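Local atomic coordinates of pectate lyase (Erwinia chrysanthemi, PDB entry 1RU4), a protein that cleaves pectate, the polygalacturonate backbone of plant pectin, by beta-elimination, and is folded as a parallel beta-helix. Residues Ala40-Val45 with Glu49-Lys54; Asp6-Ser9 with Arg15-Tyr18. All coordinates share one frame; numbering follows the deposited sequence.

Both contacts lie at the N-terminal end of the beta-helix, about 25 and 26 Å from the centre of the chain, and their own centres are about 10 Å apart. Strands 16-19 and 50-53 are parallel neighbours, joined for instance through Tyr-17 N and Leu-50 O, 2.8 Å apart. Interaction 1 uses the inward face of strand 50-53, where Ile-51 meets helix 38-44. Interaction 2 lies on the other face of this strand pair, where Leu-7, Ile-16 and Tyr-18 also touch Leu-52. A probable hydrogen bond of 2.7 Å between Tyr-17 OH and Glu-49 OE2 ties the two together on the inward side.

Interaction 1 of 2, residues Ala40-Val45 with Glu49-Lys54; sequences AAMAAV and ELILLK
Glu-49 and Val-45 begin the contact between helix 38-44 and strand 50-53 of the parallel beta-helix, an arrangement consistent with the helical cap at the N-terminal end of related pectate lyases. Their side chains slide past each other in opposite directions, Glu-49 CB lying 3.9 Å from Val-45 CG2. Glu-49 CG stands anti to the carbonyl carbon (chi1 -59°) and the chain is extended beyond it, placing OE2 beside the end of the helix, 3.8 Å from Val-45 C. Although buried, OE2 has two hydrogen-bond partners, Asn-46 N and Tyr-17 OH, so the carboxylate joins the turn after the helix to strand 16-19. Leu-50 points away from the helix and touches Thr-13, Tyr-83 and Ala-85. Ile-51 faces the helix and contributes the largest share of the contact, which is apolar and has no hydrogen bond between the two segments. Ala-41 CB sits against both its branches, 3.9 Å from Ile-51 CG2, with Val-19 alongside from strand 16-19. The CG1 branch goes on to Val-45 and Met-42. Val-45 crosses it at about a right angle, its CG1 4.0 Å from Ile-51 CD1. Met-42 CB points away from the strand, but bends at chi2 and chi3 bring the sulfur back. Ile-51 CD1 thus ends 3.9 Å from Met-42 N and 4.0 Å from Met-42 SD.

Interaction 2 of 2, residues Asp6-Ser9 with Arg15-Tyr18; sequences DLTS and RIYY
Ser-9 OG is held by two backbone groups, Cys-89 N and Ala-86 O, and so fastens the end of the turn that sets Leu-7 and Thr-8 against Tyr-18 and Ile-16. The turn, Asp-6 to Ser-9, is a type I beta turn closed by the bond from Ser-9 N to Asp-6 O at 3.0 Å. The Asp-6 carboxylate adds to this: OD2 accepts from Gly-10 N just past the turn, and OD1 has a weak, bent bond of 3.3 Å from Thr-8 N. Cys-89, disulfide-bonded to Cys-3, gives this N-terminal arm a second tie to the same loop. Leu-7, with CG anti to its amide nitrogen (chi1 175°), extends toward strand 16-19, on the outer face of the first beta-helix coil. Its CD2 comes to 3.5 Å from Tyr-18 OH and approaches the ring obliquely, the two side chains crossing at about a right angle. Next along the turn, Thr-8 offers its methyl to the strand: CG2 meets Ile-16 CD1 at 3.7 Å, while OG1 bonds to Ile-11 O. Ile-16 also supports the phenol, its CG2 lying 3.6 Å above the Tyr-18 ring plane toward the rim. With no hydrogen bond between the two segments, the arm meets the strand through van der Waals contacts of two methyls, one on an isoleucine methyl and one at the tyrosine hydroxyl; the hydrogen bonds named here lie within the turn or link it to residues nearby.

Interaction 1 of 2, residues Ala40-Val45 with Glu49-Lys54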
ATOM      1  N   ALA A  40     -17.138  22.977  -0.401  1.00 11.22           N
ATOM      2  CA  ALA A  40     -16.855  24.398  -0.609  1.00 10.33           C
ATOM      3  C   ALA A  40     -15.354  24.628  -0.772  1.00 10.48           C
ATOM      4  O   ALA A  40     -14.924  25.391  -1.642  1.00  9.74           O
ATOM      5  CB  ALA A  40     -17.397  25.223   0.554  1.00 11.83           C
ATOM      6  N   ALA A  41     -14.561  23.947   0.051  1.00  7.79           N
ATOM      7  CA  ALA A  41     -13.106  24.056  -0.024  1.00  7.98           C
ATOM      8  C   ALA A  41     -12.588  23.512  -1.352  1.00  7.88           C
ATOM      9  O   ALA A  41     -11.704  24.103  -1.972  1.00  8.54           O
ATOM     10  CB  ALA A  41     -12.463  23.320   1.136  1.00  8.21           C
ATOM     11  N   MET A  42     -13.148  22.386  -1.786  1.00  8.16           N
ATOM     12  CA  MET A  42     -12.786  21.779  -3.063  1.00  8.62           C
ATOM     13  C   MET A  42     -13.041  22.724  -4.238  1.00  9.25           C
ATOM     14  O   MET A  42     -12.263  22.767  -5.192  1.00  8.24           O
ATOM     15  CB  MET A  42     -13.573  20.486  -3.266  1.00  9.80           C
ATOM     16  CG  MET A  42     -13.081  19.321  -2.426  1.00  9.29           C
ATOM     17  SD  MET A  42     -11.600  18.582  -3.118  1.00 12.67           S
ATOM     18  CE  MET A  42     -12.347  17.604  -4.437  1.00 13.47           C
ATOM     19  N   ALA A  43     -14.129  23.484  -4.159  1.00  9.09           N
ATOM     20  CA  ALA A  43     -14.473  24.433  -5.210  1.00  8.78           C
ATOM     21  C   ALA A  43     -13.494  25.606  -5.274  1.00  9.84           C
ATOM     22  O   ALA A  43     -13.134  26.062  -6.357  1.00  9.52           O
ATOM     23  CB  ALA A  43     -15.893  24.942  -5.011  1.00  9.46           C
ATOM     24  N   ALA A  44     -13.035  26.057  -4.108  1.00  9.79           N
ATOM     25  CA  ALA A  44     -12.160  27.224  -4.014  1.00 10.12           C
ATOM     26  C   ALA A  44     -10.661  26.971  -4.177  1.00  9.65           C
ATOM     27  O   ALA A  44      -9.944  27.811  -4.723  1.00 10.23           O
ATOM     28  CB  ALA A  44     -12.418  27.950  -2.701  1.00 11.57           C
ATOM     29  N   VAL A  45     -10.190  25.818  -3.709  1.00  9.14           N
ATOM     30  CA  VAL A  45      -8.757  25.525  -3.670  1.00  8.12           C
ATOM     31  C   VAL A  45      -8.008  25.620  -5.005  1.00  8.43           C
ATOM     32  O   VAL A  45      -8.510  25.204  -6.050  1.00  9.78           O
ATOM     33  CB  VAL A  45      -8.491  24.147  -3.009  1.00  7.97           C
ATOM     34  CG1 VAL A  45      -8.935  23.012  -3.925  1.00  9.02           C
ATOM     35  CG2 VAL A  45      -7.029  24.016  -2.613  1.00 10.43           C
ATOM     36  N   GLU A  49      -2.181  25.442  -2.542  1.00  8.01           N
ATOM     37  CA  GLU A  49      -2.992  25.734  -1.366  1.00  7.68           C
ATOM     38  C   GLU A  49      -3.390  24.458  -0.628  1.00  7.62           C
ATOM     39  O   GLU A  49      -3.213  23.353  -1.147  1.00  7.81           O
ATOM     40  CB  GLU A  49      -4.217  26.562  -1.758  1.00  9.71           C
ATOM     41  CG  GLU A  49      -3.838  27.886  -2.422  1.00 10.35           C
ATOM     42  CD  GLU A  49      -5.025  28.744  -2.817  1.00 11.66           C
ATOM     43  OE1 GLU A  49      -4.822  29.961  -3.019  1.00 13.17           O
ATOM     44  OE2 GLU A  49      -6.150  28.217  -2.940  1.00  9.34           O
ATOM     45  N   LEU A  50      -3.935  24.619   0.574  1.00  7.42           N
ATOM     46  CA  LEU A  50      -4.225  23.486   1.445  1.00  6.85           C
ATOM     47  C   LEU A  50      -5.634  23.447   2.024  1.00  7.35           C
ATOM     48  O   LEU A  50      -6.106  24.416   2.623  1.00  7.66           O
ATOM     49  CB  LEU A  50      -3.207  23.461   2.595  1.00  6.91           C
ATOM     50  CG  LEU A  50      -3.477  22.644   3.866  1.00  7.02           C
ATOM     51  CD1 LEU A  50      -3.445  21.149   3.583  1.00  6.85           C
ATOM     52  CD2 LEU A  50      -2.438  22.999   4.917  1.00  7.71           C
ATOM     53  N   ILE A  51      -6.293  22.304   1.850  1.00  7.01           N
ATOM     54  CA  ILE A  51      -7.572  22.052   2.499  1.00  6.56           C
ATOM     55  C   ILE A  51      -7.214  21.355   3.814  1.00  8.00           C
ATOM     56  O   ILE A  51      -6.815  20.184   3.825  1.00  7.31           O
ATOM     57  CB  ILE A  51      -8.481  21.133   1.641  1.00  5.11           C
ATOM     58  CG1 ILE A  51      -8.803  21.810   0.305  1.00  7.16           C
ATOM     59  CG2 ILE A  51      -9.770  20.809   2.395  1.00  7.26           C
ATOM     60  CD1 ILE A  51      -9.681  20.981  -0.609  1.00  7.66           C
ATOM     61  N   LEU A  52      -7.283  22.106   4.907  1.00  7.43           N
ATOM     62  CA  LEU A  52      -6.919  21.590   6.220  1.00  6.68           C
ATOM     63  C   LEU A  52      -8.142  21.047   6.951  1.00  5.50           C
ATOM     64  O   LEU A  52      -9.061  21.793   7.301  1.00  6.82           O
ATOM     65  CB  LEU A  52      -6.243  22.680   7.050  1.00  7.81           C
ATOM     66  CG  LEU A  52      -5.584  22.235   8.355  1.00  6.93           C
ATOM     67  CD1 LEU A  52      -4.426  21.295   8.056  1.00  8.43           C
ATOM     68  CD2 LEU A  52      -5.098  23.451   9.128  1.00  9.12           C
ATOM     69  N   LEU A  53      -8.137  19.737   7.170  1.00  5.63           N
ATOM     70  CA  LEU A  53      -9.255  19.041   7.790  1.00  4.90           C
ATOM     71  C   LEU A  53      -9.123  18.902   9.302  1.00  5.97           C
ATOM     72  O   LEU A  53      -8.101  18.439   9.806  1.00  5.63           O
ATOM     73  CB  LEU A  53      -9.383  17.643   7.178  1.00  6.79           C
ATOM     74  CG  LEU A  53      -9.486  17.562   5.651  1.00  5.94           C
ATOM     75  CD1 LEU A  53      -9.240  16.137   5.184  1.00  5.66           C
ATOM     76  CD2 LEU A  53     -10.850  18.052   5.192  1.00  8.20           C
ATOM     77  N   LYS A  54     -10.163  19.300  10.024  1.00  6.43           N
ATOM     78  CA  LYS A  54     -10.205  19.070  11.462  1.00  6.84           C
ATOM     79  C   LYS A  54     -10.275  17.555  11.646  1.00  6.59           C
ATOM     80  O   LYS A  54     -11.030  16.879  10.942  1.00  7.13           O
ATOM     81  CB  LYS A  54     -11.453  19.718  12.066  1.00  8.82           C
ATOM     82  CG  LYS A  54     -11.600  19.523  13.565  1.00 10.46           C
ATOM     83  CD  LYS A  54     -12.945  20.032  14.047  1.00 15.00           C
ATOM     84  CE  LYS A  54     -13.156  19.736  15.524  1.00 18.06           C
ATOM     85  NZ  LYS A  54     -14.512  20.151  15.973  1.00 22.20           N
TER

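Interaction 2 of 2, residues Asp6-Ser9 with Arg15-Tyr18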
ATOM      1  N   ASP A   6       2.488  20.576  14.861  1.00  8.35           N
ATOM      2  CA  ASP A   6       2.460  21.298  13.593  1.00  8.37           C
ATOM      3  C   ASP A   6       1.041  21.349  13.033  1.00  7.37           C
ATOM      4  O   ASP A   6       0.511  20.336  12.573  1.00  7.33           O
ATOM      5  CB  ASP A   6       3.396  20.607  12.591  1.00  9.90           C
ATOM      6  CG  ASP A   6       3.645  21.430  11.333  1.00 12.90           C
ATOM      7  OD1 ASP A   6       2.977  22.462  11.116  1.00 16.02           O
ATOM      8  OD2 ASP A   6       4.528  21.029  10.553  1.00 14.57           O
ATOM      9  N   LEU A   7       0.448  22.541  13.045  1.00  7.19           N
ATOM     10  CA  LEU A   7      -0.911  22.741  12.542  1.00  7.07           C
ATOM     11  C   LEU A   7      -1.121  22.147  11.151  1.00  6.77           C
ATOM     12  O   LEU A   7      -2.076  21.402  10.932  1.00  6.18           O
ATOM     13  CB  LEU A   7      -1.257  24.234  12.512  1.00  7.54           C
ATOM     14  CG  LEU A   7      -2.612  24.617  11.906  1.00  9.77           C
ATOM     15  CD1 LEU A   7      -3.745  24.116  12.789  1.00  9.16           C
ATOM     16  CD2 LEU A   7      -2.699  26.126  11.743  1.00  9.67           C
ATOM     17  N   THR A   8      -0.216  22.463  10.226  1.00  6.98           N
ATOM     18  CA  THR A   8      -0.339  22.017   8.839  1.00  7.03           C
ATOM     19  C   THR A   8       0.311  20.669   8.533  1.00  7.53           C
ATOM     20  O   THR A   8       0.500  20.318   7.366  1.00  7.20           O
ATOM     21  CB  THR A   8       0.208  23.065   7.857  1.00  7.50           C
ATOM     22  OG1 THR A   8       1.611  23.247   8.086  1.00  8.69           O
ATOM     23  CG2 THR A   8      -0.517  24.397   8.032  1.00  8.62           C
ATOM     24  N   SER A   9       0.688  19.939   9.579  1.00  5.89           N
ATOM     25  CA  SER A   9       1.215  18.587   9.429  1.00  5.84           C
ATOM     26  C   SER A   9       2.400  18.464   8.462  1.00  7.94           C
ATOM     27  O   SER A   9       2.460  17.532   7.659  1.00  7.61           O
ATOM     28  CB  SER A   9       0.081  17.651   9.001  1.00  7.08           C
ATOM     29  OG  SER A   9      -1.007  17.748   9.903  1.00  5.54           O
ATOM     30  N   ARG A  15      -1.957  29.424   1.462  1.00 17.09           N
ATOM     31  CA  ARG A  15      -3.357  29.635   1.811  1.00 16.19           C
ATOM     32  C   ARG A  15      -3.974  28.381   2.422  1.00 14.00           C
ATOM     33  O   ARG A  15      -3.849  27.285   1.876  1.00 13.73           O
ATOM     34  CB  ARG A  15      -4.141  30.052   0.562  1.00 18.69           C
ATOM     35  CG  ARG A  15      -5.654  30.119   0.726  1.00 23.00           C
ATOM     36  CD  ARG A  15      -6.093  31.265   1.611  1.00 26.92           C
ATOM     37  NE  ARG A  15      -7.550  31.359   1.662  1.00 30.85           N
ATOM     38  CZ  ARG A  15      -8.224  32.437   2.049  1.00 33.12           C
ATOM     39  NH1 ARG A  15      -7.576  33.534   2.426  1.00 33.27           N
ATOM     40  NH2 ARG A  15      -9.549  32.423   2.049  1.00 33.50           N
ATOM     41  N   ILE A  16      -4.649  28.560   3.554  1.00 11.51           N
ATOM     42  CA  ILE A  16      -5.304  27.461   4.251  1.00 11.11           C
ATOM     43  C   ILE A  16      -6.820  27.622   4.241  1.00 10.99           C
ATOM     44  O   ILE A  16      -7.345  28.691   4.563  1.00 11.96           O
ATOM     45  CB  ILE A  16      -4.847  27.375   5.727  1.00  9.73           C
ATOM     46  CG1 ILE A  16      -3.326  27.230   5.807  1.00 11.06           C
ATOM     47  CG2 ILE A  16      -5.543  26.210   6.433  1.00 11.32           C
ATOM     48  CD1 ILE A  16      -2.779  27.257   7.218  1.00 12.70           C
ATOM     49  N   TYR A  17      -7.514  26.559   3.849  1.00 10.02           N
ATOM     50  CA  TYR A  17      -8.971  26.514   3.920  1.00  9.32           C
ATOM     51  C   TYR A  17      -9.328  25.573   5.062  1.00  9.58           C
ATOM     52  O   TYR A  17      -9.110  24.362   4.971  1.00  9.51           O
ATOM     53  CB  TYR A  17      -9.568  25.986   2.613  1.00  9.07           C
ATOM     54  CG  TYR A  17      -9.281  26.850   1.411  1.00  9.38           C
ATOM     55  CD1 TYR A  17      -8.204  26.570   0.573  1.00  8.68           C
ATOM     56  CD2 TYR A  17     -10.075  27.959   1.121  1.00 10.64           C
ATOM     57  CE1 TYR A  17      -7.920  27.374  -0.525  1.00 11.12           C
ATOM     58  CE2 TYR A  17      -9.800  28.773   0.026  1.00 11.77           C
ATOM     59  CZ  TYR A  17      -8.722  28.476  -0.791  1.00 12.03           C
ATOM     60  OH  TYR A  17      -8.438  29.289  -1.865  1.00 13.82           O
ATOM     61  N   TYR A  18      -9.840  26.136   6.154  1.00  7.35           N
ATOM     62  CA  TYR A  18     -10.220  25.346   7.319  1.00  8.81           C
ATOM     63  C   TYR A  18     -11.559  24.649   7.113  1.00  8.87           C
ATOM     64  O   TYR A  18     -12.583  25.293   6.860  1.00  8.82           O
ATOM     65  CB  TYR A  18     -10.268  26.223   8.569  1.00  8.01           C
ATOM     66  CG  TYR A  18      -8.916  26.711   9.041  1.00  8.88           C
ATOM     67  CD1 TYR A  18      -8.295  27.806   8.439  1.00 10.35           C
ATOM     68  CD2 TYR A  18      -8.275  26.099  10.117  1.00 11.49           C
ATOM     69  CE1 TYR A  18      -7.069  28.283   8.903  1.00 11.75           C
ATOM     70  CE2 TYR A  18      -7.052  26.566  10.588  1.00 11.30           C
ATOM     71  CZ  TYR A  18      -6.457  27.656   9.980  1.00 12.72           C
ATOM     72  OH  TYR A  18      -5.255  28.122  10.457  1.00 14.75           O
TER